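Local coordinates for mosquitocidal toxin (Bacillus sphaericus, PDB 2CB4), which probably transfers ADP-ribose from NAD to target proteins, acting as the catalytic domain of a larger toxin that kills mosquitoes, at residues A26-W31 with G93-V98; S121-T126 with Q180-G185. The protein carries 1 engineered substitution. One frame throughout, in Å; residues are numbered along the deposited sequence.

Overall arrangement
Interaction 2 lies near the middle of the domain, where strands 123-131 and 180-184 pair. Its Ser-125, Thr-126 and engineered Gln-180 occupy positions that probably belong to the active site, as in related ADP-ribosyltransferases with Ser-Thr-Ser and Glu-x-Glu motifs. Interaction 1 joins two loops at the opposite end of this strand pair, its centre about 9 Å from that of interaction 2. Gly-185 connects them: its O probably accepts hydrogen bonds from Ser-28 N at 2.7 Å and Leu-29 N at 3.0 Å. Pro-96 also packs on the junction, with CG 3.2 Å from Ile-122 O. Residues 26-31 and 93-98 therefore border the strand ends rather than the presumed catalytic residues.

Interaction 1. Residues A26-W31 with G93-V98; sequences AASLTW and GFIPRV
Leu-29 and Pro-96 form the apolar part of this contact, the branched end of the leucine meeting the outer edge of the pyrrolidine ring. Leu-29 CG lies 3.9 Å from Pro-96 CD, and CD1 is equally near Pro-96 CG. With CG anti to the carbonyl carbon (chi1 -57°) and CD1 extended beyond it (chi2 -172°), that methyl passes the ring and ends 3.5 Å from Val-98 O. The second methyl, CD2, makes a looser approach to Ile-95, 4.5 Å from its CG2. Behind these contacts, Leu-29 CB sits over the rim of one face of the Trp-31 ring, so the leucine is packed between the indole and the proline.

Contacts of mixed polarity lie beside this patch. Ser-28 OG comes within 3.4 Å of Ile-95 CG1, while Ser-28 CB faces Phe-94 O at 3.8 Å. No hydrogen bond links the two segments, which meet by van der Waals contact. The backbone bond inside 26-31 is local: Thr-30 N gives a weak hydrogen bond to Ser-28 O, closing an inverse gamma turn centred on Leu-29.

Both segments are loops. Residues 26-31 precede helix 36-44 and are tied to the core through Arg-188, which binds Ala-27 O. Residues 93-98 leave helix 86-92 at Gly-93, with positive phi; from there Phe-94 packs on strand 78-82 and meets Tyr-154 edge-to-face, and Pro-96 rests on Val-124 of strand 123-131.

Interaction 2. Residues S121-T126 with Q180-G185; sequences SIFVST and QITFPG. Engineered in segment 180-185: Gln-180 (natural residue Glu).
Thr-126 and Phe-183 meet at about a right angle, the hydroxyl OG1 lying in the plane of the phenyl ring at its edge, 3.4 Å from CE2. The threonine has OG1 between its backbone N and carbonyl carbon (chi1 63°), from where it gives a 2.8 Å hydrogen bond to Ile-181 O. Thr-126 N adds a weak bond to the same carbonyl oxygen. Val-124 shares this face of the sheet and pairs with Phe-183 through two backbone hydrogen bonds, Phe-183 N to Val-124 O at 2.9 Å being one.

The short segments 123-126 and 180-184 run antiparallel, 154° between their directions, within the central mixed sheet of an ADP-ribosyltransferase fold. Ser-125 and Thr-126 probably correspond to the first two positions of the family's Ser-Thr-Ser motif. Gln-180, engineered from glutamate, stands where the natural sequence has the second glutamate of a Glu-x-Glu motif, probably a catalytic position.

On the other face, Ser-125 OG points at Gln-180 OE1; their 2.4 Å separation is too short to be taken literally. Thr-182 OG1 gives OE1 a weak bond, Tyr-114 of helix 111-117 hydrogen-bonds with the serine hydroxyl, and Glu-178 binds Gln-180 NE2. Farther along, the methyl CG2 of Thr-182 presses obliquely on Phe-123, 3.5 Å from its CB, and Pro-184 CB stands 4.0 Å from Phe-123 CD1. Ile-122 CG1 covers the centre of one face of this phenyl ring.

Interaction 1. Residues A26-W31 with G93-V98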
loop_
_atom_site.group_PDB
_atom_site.type_symbol
_atom_site.label_atom_id
_atom_site.label_comp_id
_atom_site.label_asym_id
_atom_site.label_seq_id
_atom_site.Cartn_x
_atom_site.Cartn_y
_atom_site.Cartn_z
ATOM N N ALA A 26 14.354 17.587 -31.858
ATOM C CA ALA A 26 13.769 16.255 -32.111
ATOM C C ALA A 26 13.268 15.637 -30.800
ATOM O O ALA A 26 12.607 14.602 -30.809
ATOM C CB ALA A 26 14.810 15.325 -32.776
ATOM N N ALA A 27 13.593 16.284 -29.684
ATOM C CA ALA A 27 13.261 15.795 -28.356
ATOM C C ALA A 27 11.905 15.180 -28.106
ATOM O O ALA A 27 10.840 15.761 -28.410
ATOM C CB ALA A 27 13.580 16.822 -27.269
ATOM N N SER A 28 11.982 14.021 -27.476
ATOM C CA SER A 28 10.840 13.257 -27.017
ATOM C C SER A 28 10.460 13.878 -25.644
ATOM O O SER A 28 9.288 14.075 -25.359
ATOM C CB SER A 28 11.245 11.795 -26.825
ATOM O OG SER A 28 10.073 11.063 -26.705
ATOM N N LEU A 29 11.467 14.211 -24.818
ATOM C CA LEU A 29 11.247 14.897 -23.527
ATOM C C LEU A 29 11.105 16.370 -23.935
ATOM O O LEU A 29 12.066 17.133 -23.898
ATOM C CB LEU A 29 12.483 14.725 -22.621
ATOM C CG LEU A 29 12.915 13.280 -22.312
ATOM C CD1 LEU A 29 14.016 13.244 -21.243
ATOM C CD2 LEU A 29 11.686 12.459 -21.878
ATOM N N THR A 30 9.920 16.726 -24.413
ATOM C CA THR A 30 9.630 18.060 -24.952
ATOM C C THR A 30 9.888 19.249 -24.029
ATOM O O THR A 30 10.146 20.354 -24.490
ATOM C CB THR A 30 8.202 18.131 -25.512
ATOM O OG1 THR A 30 7.280 17.786 -24.471
ATOM C CG2 THR A 30 8.035 17.158 -26.685
ATOM N N TRP A 31 9.822 19.016 -22.731
ATOM C CA TRP A 31 10.075 20.075 -21.776
ATOM C C TRP A 31 11.517 20.579 -21.834
ATOM O O TRP A 31 11.807 21.673 -21.360
ATOM C CB TRP A 31 9.703 19.632 -20.362
ATOM C CG TRP A 31 10.159 18.252 -20.012
ATOM C CD1 TRP A 31 9.441 17.081 -20.142
ATOM C CD2 TRP A 31 11.426 17.885 -19.443
ATOM N NE1 TRP A 31 10.198 16.025 -19.689
ATOM C CE2 TRP A 31 11.419 16.484 -19.269
ATOM C CE3 TRP A 31 12.574 18.608 -19.087
ATOM C CZ2 TRP A 31 12.490 15.796 -18.737
ATOM C CZ3 TRP A 31 13.657 17.915 -18.571
ATOM C CH2 TRP A 31 13.609 16.522 -18.406
ATOM N N GLY A 93 8.528 6.716 -30.420
ATOM C CA GLY A 93 9.806 7.272 -30.805
ATOM C C GLY A 93 10.884 6.669 -29.904
ATOM O O GLY A 93 10.692 5.622 -29.270
ATOM N N PHE A 94 12.016 7.342 -29.827
ATOM C CA PHE A 94 13.090 6.891 -28.947
ATOM C C PHE A 94 13.111 7.779 -27.721
ATOM O O PHE A 94 13.575 8.918 -27.771
ATOM C CB PHE A 94 14.424 6.925 -29.665
ATOM C CG PHE A 94 14.525 5.912 -30.768
ATOM C CD1 PHE A 94 14.510 4.539 -30.474
ATOM C CD2 PHE A 94 14.604 6.318 -32.106
ATOM C CE1 PHE A 94 14.606 3.591 -31.502
ATOM C CE2 PHE A 94 14.684 5.375 -33.134
ATOM C CZ PHE A 94 14.690 4.005 -32.828
ATOM N N ILE A 95 12.566 7.251 -26.632
ATOM C CA ILE A 95 12.501 7.944 -25.349
ATOM C C ILE A 95 13.742 7.503 -24.572
ATOM O O ILE A 95 14.125 6.334 -24.620
ATOM C CB ILE A 95 11.189 7.557 -24.595
ATOM C CG1 ILE A 95 9.958 7.951 -25.448
ATOM C CG2 ILE A 95 11.125 8.210 -23.196
ATOM C CD1 ILE A 95 8.619 7.433 -24.842
ATOM N N PRO A 96 14.414 8.447 -23.917
ATOM C CA PRO A 96 15.650 8.115 -23.193
ATOM C C PRO A 96 15.414 7.254 -21.947
ATOM O O PRO A 96 14.299 7.186 -21.427
ATOM C CB PRO A 96 16.203 9.499 -22.779
ATOM C CG PRO A 96 15.441 10.484 -23.529
ATOM C CD PRO A 96 14.128 9.894 -23.882
ATOM N N ARG A 97 16.478 6.619 -21.455
ATOM C CA ARG A 97 16.371 5.811 -20.245
ATOM C C ARG A 97 15.961 6.627 -19.019
ATOM O O ARG A 97 15.280 6.105 -18.152
ATOM C CB ARG A 97 17.637 5.014 -19.999
ATOM C CG ARG A 97 17.819 3.960 -21.066
ATOM C CD ARG A 97 19.215 3.387 -21.029
ATOM N NE ARG A 97 19.402 2.572 -19.848
ATOM C CZ ARG A 97 20.587 2.268 -19.330
ATOM N NH1 ARG A 97 21.722 2.698 -19.889
ATOM N NH2 ARG A 97 20.642 1.517 -18.258
ATOM N N VAL A 98 16.351 7.905 -18.961
ATOM C CA VAL A 98 15.950 8.803 -17.870
ATOM C C VAL A 98 14.925 9.789 -18.474
ATOM O O VAL A 98 15.186 10.441 -19.480
ATOM C CB VAL A 98 17.157 9.561 -17.274
ATOM C CG1 VAL A 98 16.696 10.635 -16.290
ATOM C CG2 VAL A 98 18.113 8.593 -16.602
#

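Interaction 2. Residues S121-T126 with Q180-G185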
loop_
_atom_site.group_PDB
_atom_site.type_symbol
_atom_site.label_atom_id
_atom_site.label_comp_id
_atom_site.label_asym_id
_atom_site.label_seq_id
_atom_site.Cartn_x
_atom_site.Cartn_y
_atom_site.Cartn_z
ATOM N N SER A 121 20.768 7.973 -18.915
ATOM C CA SER A 121 20.783 9.408 -19.092
ATOM C C SER A 121 19.626 9.835 -19.960
ATOM O O SER A 121 18.802 9.014 -20.358
ATOM C CB SER A 121 22.100 9.807 -19.760
ATOM O OG SER A 121 22.132 9.383 -21.107
ATOM N N ILE A 122 19.573 11.130 -20.251
ATOM C CA ILE A 122 18.550 11.718 -21.108
ATOM C C ILE A 122 18.960 11.642 -22.592
ATOM O O ILE A 122 18.234 12.120 -23.464
ATOM C CB ILE A 122 18.324 13.213 -20.754
ATOM C CG1 ILE A 122 19.614 14.034 -20.939
ATOM C CG2 ILE A 122 17.755 13.377 -19.345
ATOM C CD1 ILE A 122 19.353 15.546 -21.217
ATOM N N PHE A 123 20.120 11.055 -22.876
ATOM C CA PHE A 123 20.610 10.957 -24.253
ATOM C C PHE A 123 20.209 9.683 -24.999
ATOM O O PHE A 123 20.179 8.577 -24.441
ATOM C CB PHE A 123 22.164 11.052 -24.302
ATOM C CG PHE A 123 22.732 12.220 -23.535
ATOM C CD1 PHE A 123 22.613 13.521 -24.027
ATOM C CD2 PHE A 123 23.386 12.021 -22.309
ATOM C CE1 PHE A 123 23.109 14.601 -23.281
ATOM C CE2 PHE A 123 23.881 13.089 -21.573
ATOM C CZ PHE A 123 23.742 14.382 -22.060
ATOM N N VAL A 124 19.982 9.836 -26.309
ATOM C CA VAL A 124 19.680 8.691 -27.156
ATOM C C VAL A 124 20.702 8.691 -28.279
ATOM O O VAL A 124 20.946 9.678 -28.877
ATOM C CB VAL A 124 18.200 8.748 -27.719
ATOM C CG1 VAL A 124 18.001 7.760 -28.870
ATOM C CG2 VAL A 124 17.235 8.493 -26.621
ATOM N N SER A 125 21.343 7.588 -28.548
ATOM C CA SER A 125 22.323 7.612 -29.622
ATOM C C SER A 125 21.802 7.179 -30.968
ATOM O O SER A 125 20.867 6.411 -31.075
ATOM C CB SER A 125 23.504 6.679 -29.274
ATOM O OG SER A 125 24.304 7.329 -28.313
ATOM N N THR A 126 22.512 7.592 -31.998
ATOM C CA THR A 126 22.272 7.151 -33.381
ATOM C C THR A 126 23.699 7.075 -33.970
ATOM O O THR A 126 24.649 7.557 -33.405
ATOM C CB THR A 126 21.337 8.089 -34.177
ATOM O OG1 THR A 126 21.979 9.356 -34.276
ATOM C CG2 THR A 126 19.952 8.291 -33.399
ATOM N N GLN A 180 28.940 8.650 -33.701
ATOM C CA GLN A 180 27.619 8.948 -33.160
ATOM C C GLN A 180 27.134 10.319 -33.256
ATOM O O GLN A 180 27.908 11.276 -33.060
ATOM C CB GLN A 180 27.675 8.787 -31.666
ATOM C CG GLN A 180 27.311 7.510 -31.092
ATOM C CD GLN A 180 27.111 7.653 -29.576
ATOM O OE1 GLN A 180 26.278 8.462 -29.072
ATOM N NE2 GLN A 180 27.883 6.905 -28.815
ATOM N N ILE A 181 25.809 10.431 -33.348
ATOM C CA ILE A 181 25.137 11.699 -33.278
ATOM C C ILE A 181 24.179 11.465 -32.101
ATOM O O ILE A 181 23.388 10.542 -32.150
ATOM C CB ILE A 181 24.398 12.021 -34.573
ATOM C CG1 ILE A 181 25.294 11.775 -35.788
ATOM C CG2 ILE A 181 23.686 13.368 -34.413
ATOM C CD1 ILE A 181 26.709 12.698 -35.801
ATOM N N THR A 182 24.338 12.220 -31.014
ATOM C CA THR A 182 23.550 12.049 -29.792
ATOM C C THR A 182 22.409 13.053 -29.689
ATOM O O THR A 182 22.587 14.229 -30.081
ATOM C CB THR A 182 24.462 12.209 -28.550
ATOM O OG1 THR A 182 25.509 11.238 -28.603
ATOM C CG2 THR A 182 23.694 12.059 -27.254
ATOM N N PHE A 183 21.250 12.582 -29.164
ATOM C CA PHE A 183 20.061 13.408 -29.020
ATOM C C PHE A 183 19.619 13.538 -27.588
ATOM O O PHE A 183 19.036 12.621 -27.030
ATOM C CB PHE A 183 18.919 12.878 -29.889
ATOM C CG PHE A 183 19.187 12.990 -31.365
ATOM C CD1 PHE A 183 18.620 14.024 -32.125
ATOM C CD2 PHE A 183 20.029 12.088 -31.992
ATOM C CE1 PHE A 183 18.893 14.138 -33.479
ATOM C CE2 PHE A 183 20.304 12.189 -33.359
ATOM C CZ PHE A 183 19.748 13.226 -34.104
ATOM N N PRO A 184 19.878 14.702 -26.990
ATOM C CA PRO A 184 19.455 14.933 -25.607
ATOM C C PRO A 184 17.927 15.028 -25.659
ATOM O O PRO A 184 17.373 15.805 -26.455
ATOM C CB PRO A 184 20.099 16.311 -25.261
ATOM C CG PRO A 184 21.176 16.519 -26.272
ATOM C CD PRO A 184 20.644 15.856 -27.534
ATOM N N GLY A 185 17.243 14.202 -24.867
ATOM C CA GLY A 185 15.782 14.193 -24.862
ATOM C C GLY A 185 15.167 13.177 -25.844
ATOM O O GLY A 185 13.947 13.030 -25.905
#